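PDB 3D4I: Sts-2 protein from Mus musculus, which acts as an acid-dependent phosphatase through the histidine phosphatase domain modelled here, part of a protein that interferes with CBL-mediated down-regulation of receptor tyrosine kinases. Local coordinates for residues Ser8-Leu13 with Gly246-Val251; Tyr40-Pro43 with Pro48-Leu51; Asp60-Pro65 with Ala133-Leu138; Met129-Ser134 with Gly222-Leu227. One frame throughout, in Å; residues are numbered along the deposited sequence.

From the N terminus, the chain enters the fold at 8-13, and 246-251 comes back to it near the other end of the chain, so contact 1 closes a loop that holds the other three; it joins the start of central strand 11-16 to edge strand 248-251. Contact 2 closes the shortest loop, 40-43 onto 48-51, about 40 Å from contact 1 between centres and across the chain's centre from it. Contact 3 opens next, tying 60-65 to 133-138, and touches contact 2 where L51 CB meets F61 CZ at 3.7 Å. Contact 4 starts on the 129-134 stretch, sharing A133 and S134 with contact 3, and ties that loop to helix 221-229.

Contact 1: Ser8-Leu13 with Gly246-Val251; sequences SRRGIL and GKWDLV
W248 pushes the far corner of its indole, CZ3 and CH2, onto I12 and R10. The CG1 branch of I12 makes the nearest approach, 3.7 Å from W248 CZ3 and 3.8 Å from W248 CH2, coming in at a slant to the ring. R10 arrives by its aliphatic part: R10 CD lies 4.2 Å from W248 CH2, and the guanidinium plane is turned 50° from the indole, so the two flat groups do not stack. CG of R10 points away from the backbone N (chi1 -152°) and the chain runs straight on to NE, which carries the charged end past the tryptophan to a hydrogen bond from NH1 to the carbonyl of I187. No hydrogen bond joins the two segments directly. In the six-stranded mixed sheet of this histidine phosphatase domain, strand 236-241 lies between 11-16 and 248-251, so the indole reaches over one intervening strand, and I187 of helix 172-187 packs on both I12 and W248. An alanine in place of W248 would probably open a gap beside I12 CG1 and take away the ring corner that R10 CD lies near. Farther out, one water receives a weak bond from R9 NH1 and donates to D249 OD2 at 2.9 Å. K247 reaches forward along the chain, NZ giving a 2.9 Å hydrogen bond to W248 O and lying a long 4.0 Å from D249 OD1.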
# COMPACT_ATOMS: atom_id res chain seq x y z
N SER A 8 -14.63 19.96 -23.89
CA SER A 8 -14.21 18.79 -23.12
C SER A 8 -14.36 17.54 -23.97
O SER A 8 -15.20 17.49 -24.87
CB SER A 8 -14.99 18.68 -21.80
OG SER A 8 -16.38 18.84 -22.05
N ARG A 9 -13.53 16.53 -23.69
CA ARG A 9 -13.51 15.32 -24.51
C ARG A 9 -13.87 14.11 -23.68
O ARG A 9 -13.42 13.98 -22.53
CB ARG A 9 -12.13 15.12 -25.15
CG ARG A 9 -11.85 16.08 -26.29
CD ARG A 9 -10.38 16.09 -26.69
NE ARG A 9 -10.15 17.12 -27.71
CZ ARG A 9 -9.79 16.88 -28.98
NH1 ARG A 9 -9.57 15.64 -29.39
NH2 ARG A 9 -9.62 17.89 -29.82
N ARG A 10 -14.71 13.27 -24.25
CA ARG A 10 -15.03 11.97 -23.68
C ARG A 10 -13.76 11.14 -23.47
O ARG A 10 -12.91 11.05 -24.36
CB ARG A 10 -15.98 11.23 -24.61
CG ARG A 10 -16.85 10.27 -23.87
CD ARG A 10 -17.77 9.53 -24.77
NE ARG A 10 -18.42 8.49 -23.99
CZ ARG A 10 -19.22 7.56 -24.49
NH1 ARG A 10 -19.47 7.51 -25.79
NH2 ARG A 10 -19.76 6.65 -23.67
N GLY A 11 -13.65 10.50 -22.31
CA GLY A 11 -12.49 9.66 -22.01
C GLY A 11 -12.84 8.24 -21.62
O GLY A 11 -13.92 7.99 -21.05
N ILE A 12 -11.94 7.31 -21.93
CA ILE A 12 -12.05 5.91 -21.51
C ILE A 12 -10.72 5.57 -20.82
O ILE A 12 -9.67 5.68 -21.44
CB ILE A 12 -12.30 4.96 -22.69
CG1 ILE A 12 -13.77 5.02 -23.13
CG2 ILE A 12 -11.90 3.49 -22.34
CD1 ILE A 12 -14.67 4.13 -22.31
N LEU A 13 -10.79 5.21 -19.54
CA LEU A 13 -9.60 4.98 -18.73
C LEU A 13 -9.64 3.54 -18.27
O LEU A 13 -10.47 3.15 -17.45
CB LEU A 13 -9.54 5.95 -17.53
CG LEU A 13 -8.31 5.83 -16.61
CD1 LEU A 13 -7.01 6.10 -17.36
CD2 LEU A 13 -8.49 6.81 -15.43
N GLY A 246 -15.22 11.64 -34.15
CA GLY A 246 -15.51 10.37 -33.46
C GLY A 246 -14.29 9.47 -33.36
O GLY A 246 -14.42 8.31 -32.99
N LYS A 247 -13.12 10.01 -33.69
CA LYS A 247 -11.86 9.27 -33.59
C LYS A 247 -11.35 9.35 -32.16
O LYS A 247 -11.54 10.37 -31.50
CB LYS A 247 -10.80 9.92 -34.50
CG LYS A 247 -9.61 9.03 -34.81
CD LYS A 247 -8.27 9.73 -34.53
CE LYS A 247 -7.07 8.80 -34.79
NZ LYS A 247 -7.24 7.41 -34.24
N TRP A 248 -10.69 8.28 -31.72
CA TRP A 248 -10.08 8.22 -30.37
C TRP A 248 -8.58 8.21 -30.50
O TRP A 248 -8.06 7.60 -31.43
CB TRP A 248 -10.51 6.93 -29.65
CG TRP A 248 -11.97 6.84 -29.37
CD1 TRP A 248 -12.96 6.51 -30.24
CD2 TRP A 248 -12.60 7.06 -28.11
NE1 TRP A 248 -14.19 6.52 -29.61
CE2 TRP A 248 -13.99 6.85 -28.29
CE3 TRP A 248 -12.13 7.40 -26.83
CZ2 TRP A 248 -14.91 6.99 -27.24
CZ3 TRP A 248 -13.05 7.55 -25.79
CH2 TRP A 248 -14.42 7.34 -26.01
N ASP A 249 -7.89 8.86 -29.56
CA ASP A 249 -6.43 8.91 -29.50
C ASP A 249 -5.99 8.49 -28.10
O ASP A 249 -6.67 8.81 -27.13
CB ASP A 249 -5.92 10.36 -29.68
CG ASP A 249 -6.21 10.94 -31.05
OD1 ASP A 249 -5.74 10.38 -32.07
OD2 ASP A 249 -6.90 11.98 -31.09
N LEU A 250 -4.86 7.80 -28.02
CA LEU A 250 -4.16 7.56 -26.77
C LEU A 250 -3.57 8.84 -26.17
O LEU A 250 -2.89 9.62 -26.85
CB LEU A 250 -3.02 6.60 -27.00
CG LEU A 250 -3.26 5.11 -26.94
CD1 LEU A 250 -2.01 4.46 -27.44
CD2 LEU A 250 -3.54 4.71 -25.49
N VAL A 251 -3.78 9.00 -24.87
CA VAL A 251 -3.49 10.25 -24.18
C VAL A 251 -2.80 9.83 -22.88
O VAL A 251 -3.01 8.71 -22.41
CB VAL A 251 -4.84 11.04 -23.94
CG1 VAL A 251 -4.69 12.15 -22.95
CG2 VAL A 251 -5.39 11.60 -25.26
O HOH W 1 -8.72 12.96 -29.01

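Contact 2: Tyr40-Pro43 with Pro48-Leu51; sequences YYRP and PRSL
P48 meets Y40 through its carbonyl: Y40 OH donates a short 2.5 Å hydrogen bond to P48 O, in the carbonyl plane and on a lone pair, with a C=O...donor angle of 136°. With CG of Y40 anti to the backbone N (chi1 178°), the ring extends across to the second segment and brings OH to that oxygen. The same oxygen has R42 CG 3.4 Å away, while the P48 ring lies beside the phenol, its CD 3.2 Å from Y40 OH. At R49 the backbone passes the Y40 ring edge, and R49 CG comes 3.8 Å from R42 NH1. The two guanidinium groups find separate partners: R42 bonds to the carbonyls of L45 and F47, whereas R49 makes salt bridges to E80 and D84 of the second subunit. This is a loop doubling back on itself between helices 29-32 and 69-85, with no regular strand pairing and one flank in the dimer interface. S50 brings its CA to the ring obliquely. L51 then turns its CG over one face of Y40, a CH-pi contact 3.8 Å from the centroid, while L51 CD1 reaches Y40 CD1 at 3.5 Å. A leucine at Y40 would probably leave P48 O without its hydroxyl donor and L51 without an aromatic face.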
# COMPACT_ATOMS: atom_id res chain seq x y z
N TYR A 40 -12.40 -18.42 7.73
CA TYR A 40 -11.36 -17.50 7.26
C TYR A 40 -10.59 -16.87 8.43
O TYR A 40 -11.19 -16.43 9.40
CB TYR A 40 -11.95 -16.41 6.37
CG TYR A 40 -10.94 -15.37 5.87
CD1 TYR A 40 -10.06 -15.67 4.84
CD2 TYR A 40 -10.90 -14.08 6.43
CE1 TYR A 40 -9.14 -14.75 4.39
CE2 TYR A 40 -9.96 -13.13 5.97
CZ TYR A 40 -9.10 -13.48 4.96
OH TYR A 40 -8.18 -12.58 4.48
N TYR A 41 -9.27 -16.81 8.32
CA TYR A 41 -8.48 -15.99 9.23
C TYR A 41 -7.30 -15.39 8.47
O TYR A 41 -7.05 -15.80 7.33
CB TYR A 41 -8.05 -16.81 10.45
CG TYR A 41 -6.81 -17.67 10.24
CD1 TYR A 41 -6.85 -18.83 9.47
CD2 TYR A 41 -5.61 -17.32 10.85
CE1 TYR A 41 -5.70 -19.62 9.30
CE2 TYR A 41 -4.48 -18.09 10.70
CZ TYR A 41 -4.52 -19.22 9.92
OH TYR A 41 -3.36 -19.95 9.81
N ARG A 42 -6.58 -14.43 9.06
CA ARG A 42 -5.47 -13.79 8.36
C ARG A 42 -4.16 -14.29 8.92
O ARG A 42 -3.78 -13.92 10.02
CB ARG A 42 -5.49 -12.25 8.51
CG ARG A 42 -6.73 -11.52 8.09
CD ARG A 42 -6.73 -10.06 8.65
NE ARG A 42 -5.84 -9.15 7.91
CZ ARG A 42 -5.50 -7.93 8.31
NH1 ARG A 42 -5.93 -7.44 9.46
NH2 ARG A 42 -4.70 -7.19 7.58
N PRO A 43 -3.45 -15.15 8.17
CA PRO A 43 -2.13 -15.57 8.63
C PRO A 43 -1.02 -14.53 8.37
O PRO A 43 0.10 -14.73 8.84
CB PRO A 43 -1.87 -16.85 7.82
CG PRO A 43 -2.70 -16.68 6.59
CD PRO A 43 -3.84 -15.79 6.90
N PRO A 48 -6.77 -9.84 3.36
CA PRO A 48 -7.73 -8.81 3.77
C PRO A 48 -8.44 -9.14 5.09
O PRO A 48 -8.49 -10.30 5.50
CB PRO A 48 -8.73 -8.76 2.60
CG PRO A 48 -8.60 -10.14 1.91
CD PRO A 48 -7.19 -10.57 2.15
N ARG A 49 -9.00 -8.12 5.73
CA ARG A 49 -9.68 -8.26 7.02
C ARG A 49 -10.80 -9.28 6.96
O ARG A 49 -11.02 -10.03 7.91
CB ARG A 49 -10.21 -6.89 7.51
CG ARG A 49 -9.48 -6.32 8.73
CD ARG A 49 -9.84 -4.83 8.93
NE ARG A 49 -10.06 -4.45 10.33
CZ ARG A 49 -10.60 -3.28 10.70
NH1 ARG A 49 -10.95 -2.38 9.77
NH2 ARG A 49 -10.79 -2.99 11.99
N SER A 50 -11.49 -9.34 5.82
CA SER A 50 -12.60 -10.27 5.64
C SER A 50 -12.77 -10.65 4.18
O SER A 50 -12.22 -9.98 3.29
CB SER A 50 -13.91 -9.64 6.15
OG SER A 50 -14.33 -8.60 5.29
N LEU A 51 -13.49 -11.73 3.95
CA LEU A 51 -13.99 -12.11 2.64
C LEU A 51 -15.51 -11.87 2.57
O LEU A 51 -16.21 -12.03 3.59
CB LEU A 51 -13.70 -13.58 2.33
CG LEU A 51 -12.24 -14.05 2.37
CD1 LEU A 51 -12.15 -15.56 2.07
CD2 LEU A 51 -11.41 -13.25 1.38

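Contact 3: Asp60-Pro65 with Ala133-Leu138; sequences DFENDP and ASKATL
N63 and A136 bring the backbones closest, CA to CA 6.2 Å, where the chain leaving the end of the 3-10 segment at 60-61 faces a type I beta turn running from A133 to A136 and closed by A136 N to A133 O. N63 carries the middle of the contact. Its flat amide abuts the methyl of A133, with N63 ND2 3.7 Å and N63 CG 3.8 Å from A133 CB, a van der Waals touch with no hydrogen bond between the segments. The same ND2 lies 4.1 Å from K135 CE, whose chain crosses that of N63 at about a right angle. K135 starts with CG between its backbone N and carbonyl carbon (chi1 63°), then bends at chi3 and chi4. In the conformer of E62 modelled here, OE1 lies 4.0 Å from K135 NZ, a long and doubtful salt bridge, since the glutamate has a second position. Within this histidine phosphatase fold the contact joins two surface loops, one leading into helix 69-85, the other following strand 119-121. A water spans the backbones as well, accepting from A133 N at 2.9 Å and giving a weak bond to N63 O. D64 takes a salt bridge from R54 and a hydrogen bond from L98 N, while F61 receives R54 in a cation-pi contact.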
# COMPACT_ATOMS: atom_id res chain seq x y z
N ASP A 60 -15.37 -21.17 -2.92
CA ASP A 60 -15.53 -20.57 -4.25
C ASP A 60 -14.49 -19.49 -4.58
O ASP A 60 -14.33 -19.11 -5.75
CB ASP A 60 -16.95 -20.01 -4.41
CG ASP A 60 -18.00 -21.11 -4.57
OD1 ASP A 60 -17.64 -22.30 -4.70
OD2 ASP A 60 -19.20 -20.76 -4.54
N PHE A 61 -13.78 -19.00 -3.56
CA PHE A 61 -12.70 -18.04 -3.77
C PHE A 61 -11.48 -18.65 -4.45
O PHE A 61 -10.63 -17.93 -4.98
CB PHE A 61 -12.30 -17.40 -2.44
CG PHE A 61 -13.35 -16.51 -1.86
CD1 PHE A 61 -13.47 -15.18 -2.27
CD2 PHE A 61 -14.22 -16.99 -0.87
CE1 PHE A 61 -14.44 -14.36 -1.72
CE2 PHE A 61 -15.19 -16.15 -0.31
CZ PHE A 61 -15.31 -14.84 -0.73
N GLU A 62 -11.42 -19.98 -4.43
CA GLU A 62 -10.37 -20.78 -5.10
C GLU A 62 -9.89 -20.08 -6.38
O GLU A 62 -8.72 -19.74 -6.50
CB GLU A 62 -10.92 -22.21 -5.38
CG GLU A 62 -10.15 -23.02 -6.43
CD GLU A 62 -10.76 -24.39 -6.73
OE1 GLU A 62 -12.01 -24.53 -6.76
OE2 GLU A 62 -9.98 -25.34 -6.95
N ASN A 63 -10.82 -19.82 -7.30
CA ASN A 63 -10.49 -19.28 -8.64
C ASN A 63 -10.82 -17.81 -8.84
O ASN A 63 -10.75 -17.29 -9.97
CB ASN A 63 -11.20 -20.09 -9.73
CG ASN A 63 -10.70 -21.52 -9.80
OD1 ASN A 63 -9.49 -21.78 -9.69
ND2 ASN A 63 -11.62 -22.46 -9.97
N ASP A 64 -11.19 -17.14 -7.75
CA ASP A 64 -11.71 -15.77 -7.82
C ASP A 64 -11.19 -15.04 -6.59
O ASP A 64 -11.95 -14.66 -5.73
CB ASP A 64 -13.25 -15.79 -7.87
CG ASP A 64 -13.85 -14.40 -8.11
OD1 ASP A 64 -13.24 -13.54 -8.81
OD2 ASP A 64 -14.95 -14.17 -7.58
N PRO A 65 -9.87 -14.86 -6.52
CA PRO A 65 -9.26 -14.34 -5.29
C PRO A 65 -9.49 -12.84 -5.06
O PRO A 65 -9.66 -12.08 -6.04
CB PRO A 65 -7.78 -14.68 -5.47
CG PRO A 65 -7.59 -14.61 -6.98
CD PRO A 65 -8.86 -15.18 -7.55
N ALA A 133 -9.54 -20.68 -15.07
CA ALA A 133 -10.13 -22.02 -14.92
C ALA A 133 -11.45 -22.11 -15.69
O ALA A 133 -12.21 -21.15 -15.72
CB ALA A 133 -10.36 -22.36 -13.45
N SER A 134 -11.71 -23.26 -16.30
CA SER A 134 -12.91 -23.43 -17.14
C SER A 134 -14.20 -23.15 -16.38
O SER A 134 -15.15 -22.61 -16.96
CB SER A 134 -12.96 -24.82 -17.75
OG SER A 134 -11.70 -25.15 -18.31
N LYS A 135 -14.21 -23.49 -15.09
CA LYS A 135 -15.39 -23.29 -14.24
C LYS A 135 -15.40 -21.92 -13.55
O LYS A 135 -16.25 -21.65 -12.70
CB LYS A 135 -15.54 -24.46 -13.24
CG LYS A 135 -14.40 -24.62 -12.23
CD LYS A 135 -14.60 -25.87 -11.35
CE LYS A 135 -14.18 -25.62 -9.89
NZ LYS A 135 -15.18 -24.78 -9.13
N ALA A 136 -14.45 -21.05 -13.93
CA ALA A 136 -14.39 -19.69 -13.38
C ALA A 136 -15.72 -18.93 -13.43
O ALA A 136 -16.08 -18.27 -12.47
CB ALA A 136 -13.30 -18.87 -14.08
N THR A 137 -16.44 -19.05 -14.54
CA THR A 137 -17.67 -18.26 -14.72
C THR A 137 -18.83 -18.75 -13.87
O THR A 137 -19.76 -17.99 -13.58
CB THR A 137 -18.12 -18.14 -16.20
OG1 THR A 137 -18.82 -19.33 -16.60
CG2 THR A 137 -16.93 -17.88 -17.12
N LEU A 138 -18.76 -20.02 -13.47
CA LEU A 138 -19.78 -20.63 -12.60
C LEU A 138 -19.61 -20.17 -11.16
O LEU A 138 -20.42 -20.49 -10.29
CB LEU A 138 -19.69 -22.16 -12.67
CG LEU A 138 -19.74 -22.79 -14.07
CD1 LEU A 138 -19.58 -24.31 -14.00
CD2 LEU A 138 -21.04 -22.41 -14.80
O HOH W 2 -9.72 -18.92 -12.79

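Contact 4: Met129-Ser134 with Gly222-Leu227; sequences MKWEAS and GDFAQL
W131 CH2 and F224 CE2 meet at 3.5 Å, the outer rim of the indole against the rim of the phenyl. The two rings lie nearly parallel, planes 8° apart, yet neither sits over the other: the centroids of the W131 six-membered ring and the F224 ring are 5.8 Å apart. W131 CZ3 also comes within 3.9 Å of F224 CE2, and A225 adds a looser touch, its CB 4.3 Å from W131 CZ2. The two aromatic side chains run in opposite directions, each sent from its own backbone toward the other; F224 has CG opposite its backbone N (chi1 163°), which swings the ring off helix 221-229 to meet the indole. This rim contact spans from the loop after strand 119-121 to that helix, both within the histidine phosphatase domain. W131 also meets W128 edge-to-face, and a 3-10 segment at 129-130 sets the turn, with E132 N bonded to M129 O at 3.1 Å. E132 itself holds R99 of helix 98-111 in a salt bridge, and M129 N donates to E170. Around F224 the second layer is Y172, whose ring meets the phenyl at about 50°, together with S204 and D207; one turn on, L227 packs on W271 of the second subunit.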
# COMPACT_ATOMS: atom_id res chain seq x y z
N MET A 129 -10.36 -16.40 -21.47
CA MET A 129 -10.67 -17.67 -20.77
C MET A 129 -9.53 -18.66 -20.78
O MET A 129 -9.44 -19.52 -19.91
CB MET A 129 -11.95 -18.32 -21.34
CG MET A 129 -13.21 -17.48 -21.15
SD MET A 129 -13.71 -17.41 -19.42
CE MET A 129 -14.25 -19.12 -19.20
N LYS A 130 -8.68 -18.55 -21.80
CA LYS A 130 -7.43 -19.29 -21.90
C LYS A 130 -6.61 -19.21 -20.61
O LYS A 130 -5.91 -20.17 -20.28
CB LYS A 130 -6.60 -18.70 -23.05
CG LYS A 130 -5.22 -19.31 -23.29
CD LYS A 130 -5.32 -20.65 -23.97
CE LYS A 130 -5.64 -20.51 -25.45
NZ LYS A 130 -5.77 -21.85 -26.10
N TRP A 131 -6.69 -18.08 -19.91
CA TRP A 131 -5.87 -17.85 -18.72
C TRP A 131 -6.63 -17.99 -17.41
O TRP A 131 -6.11 -17.61 -16.36
CB TRP A 131 -5.19 -16.48 -18.80
CG TRP A 131 -4.27 -16.39 -19.96
CD1 TRP A 131 -3.59 -17.43 -20.56
CD2 TRP A 131 -3.91 -15.21 -20.69
NE1 TRP A 131 -2.83 -16.96 -21.60
CE2 TRP A 131 -3.01 -15.60 -21.70
CE3 TRP A 131 -4.26 -13.85 -20.57
CZ2 TRP A 131 -2.44 -14.68 -22.59
CZ3 TRP A 131 -3.69 -12.93 -21.46
CH2 TRP A 131 -2.79 -13.36 -22.46
N GLU A 132 -7.83 -18.54 -17.48
CA GLU A 132 -8.67 -18.77 -16.30
C GLU A 132 -9.16 -20.21 -16.25
O GLU A 132 -9.16 -20.91 -17.27
CB GLU A 132 -9.85 -17.80 -16.27
CG GLU A 132 -9.46 -16.32 -16.20
CD GLU A 132 -9.20 -15.83 -14.79
OE1 GLU A 132 -9.60 -16.49 -13.80
OE2 GLU A 132 -8.58 -14.76 -14.65
N ALA A 133 -9.54 -20.68 -15.07
CA ALA A 133 -10.13 -22.02 -14.92
C ALA A 133 -11.45 -22.11 -15.69
O ALA A 133 -12.21 -21.15 -15.72
CB ALA A 133 -10.36 -22.36 -13.45
N SER A 134 -11.71 -23.26 -16.30
CA SER A 134 -12.91 -23.43 -17.14
C SER A 134 -14.20 -23.15 -16.38
O SER A 134 -15.15 -22.61 -16.96
CB SER A 134 -12.96 -24.82 -17.75
OG SER A 134 -11.70 -25.15 -18.31
N GLY A 222 1.19 -13.49 -29.65
CA GLY A 222 2.47 -13.56 -28.92
C GLY A 222 2.94 -12.20 -28.46
O GLY A 222 3.42 -12.04 -27.35
N ASP A 223 2.78 -11.23 -29.35
CA ASP A 223 3.04 -9.82 -29.09
C ASP A 223 2.13 -9.29 -27.97
O ASP A 223 2.59 -8.58 -27.07
CB ASP A 223 2.82 -9.06 -30.40
CG ASP A 223 4.01 -9.16 -31.33
OD1 ASP A 223 5.16 -9.27 -30.84
OD2 ASP A 223 3.80 -9.14 -32.56
N PHE A 224 0.85 -9.65 -28.03
CA PHE A 224 -0.14 -9.28 -27.00
C PHE A 224 0.29 -9.87 -25.63
O PHE A 224 0.41 -9.14 -24.65
CB PHE A 224 -1.51 -9.75 -27.46
CG PHE A 224 -2.58 -9.81 -26.39
CD1 PHE A 224 -3.27 -8.66 -26.01
CD2 PHE A 224 -2.96 -11.03 -25.84
CE1 PHE A 224 -4.29 -8.73 -25.03
CE2 PHE A 224 -3.98 -11.11 -24.87
CZ PHE A 224 -4.64 -9.95 -24.48
N ALA A 225 0.59 -11.16 -25.60
CA ALA A 225 0.95 -11.83 -24.35
C ALA A 225 2.20 -11.23 -23.68
O ALA A 225 2.25 -11.04 -22.45
CB ALA A 225 1.10 -13.34 -24.59
N GLN A 226 3.20 -10.90 -24.49
CA GLN A 226 4.43 -10.24 -24.02
C GLN A 226 4.13 -8.86 -23.44
O GLN A 226 4.64 -8.49 -22.38
CB GLN A 226 5.48 -10.17 -25.15
CG GLN A 226 6.12 -11.51 -25.48
CD GLN A 226 6.80 -11.58 -26.84
OE1 GLN A 226 6.91 -12.64 -27.44
NE2 GLN A 226 7.27 -10.43 -27.34
N LEU A 227 3.23 -8.14 -24.11
CA LEU A 227 2.86 -6.78 -23.72
C LEU A 227 2.14 -6.73 -22.39
O LEU A 227 2.43 -5.88 -21.55
CB LEU A 227 1.95 -6.17 -24.81
CG LEU A 227 2.00 -4.69 -25.20
CD1 LEU A 227 2.82 -4.52 -26.46
CD2 LEU A 227 0.57 -4.18 -25.46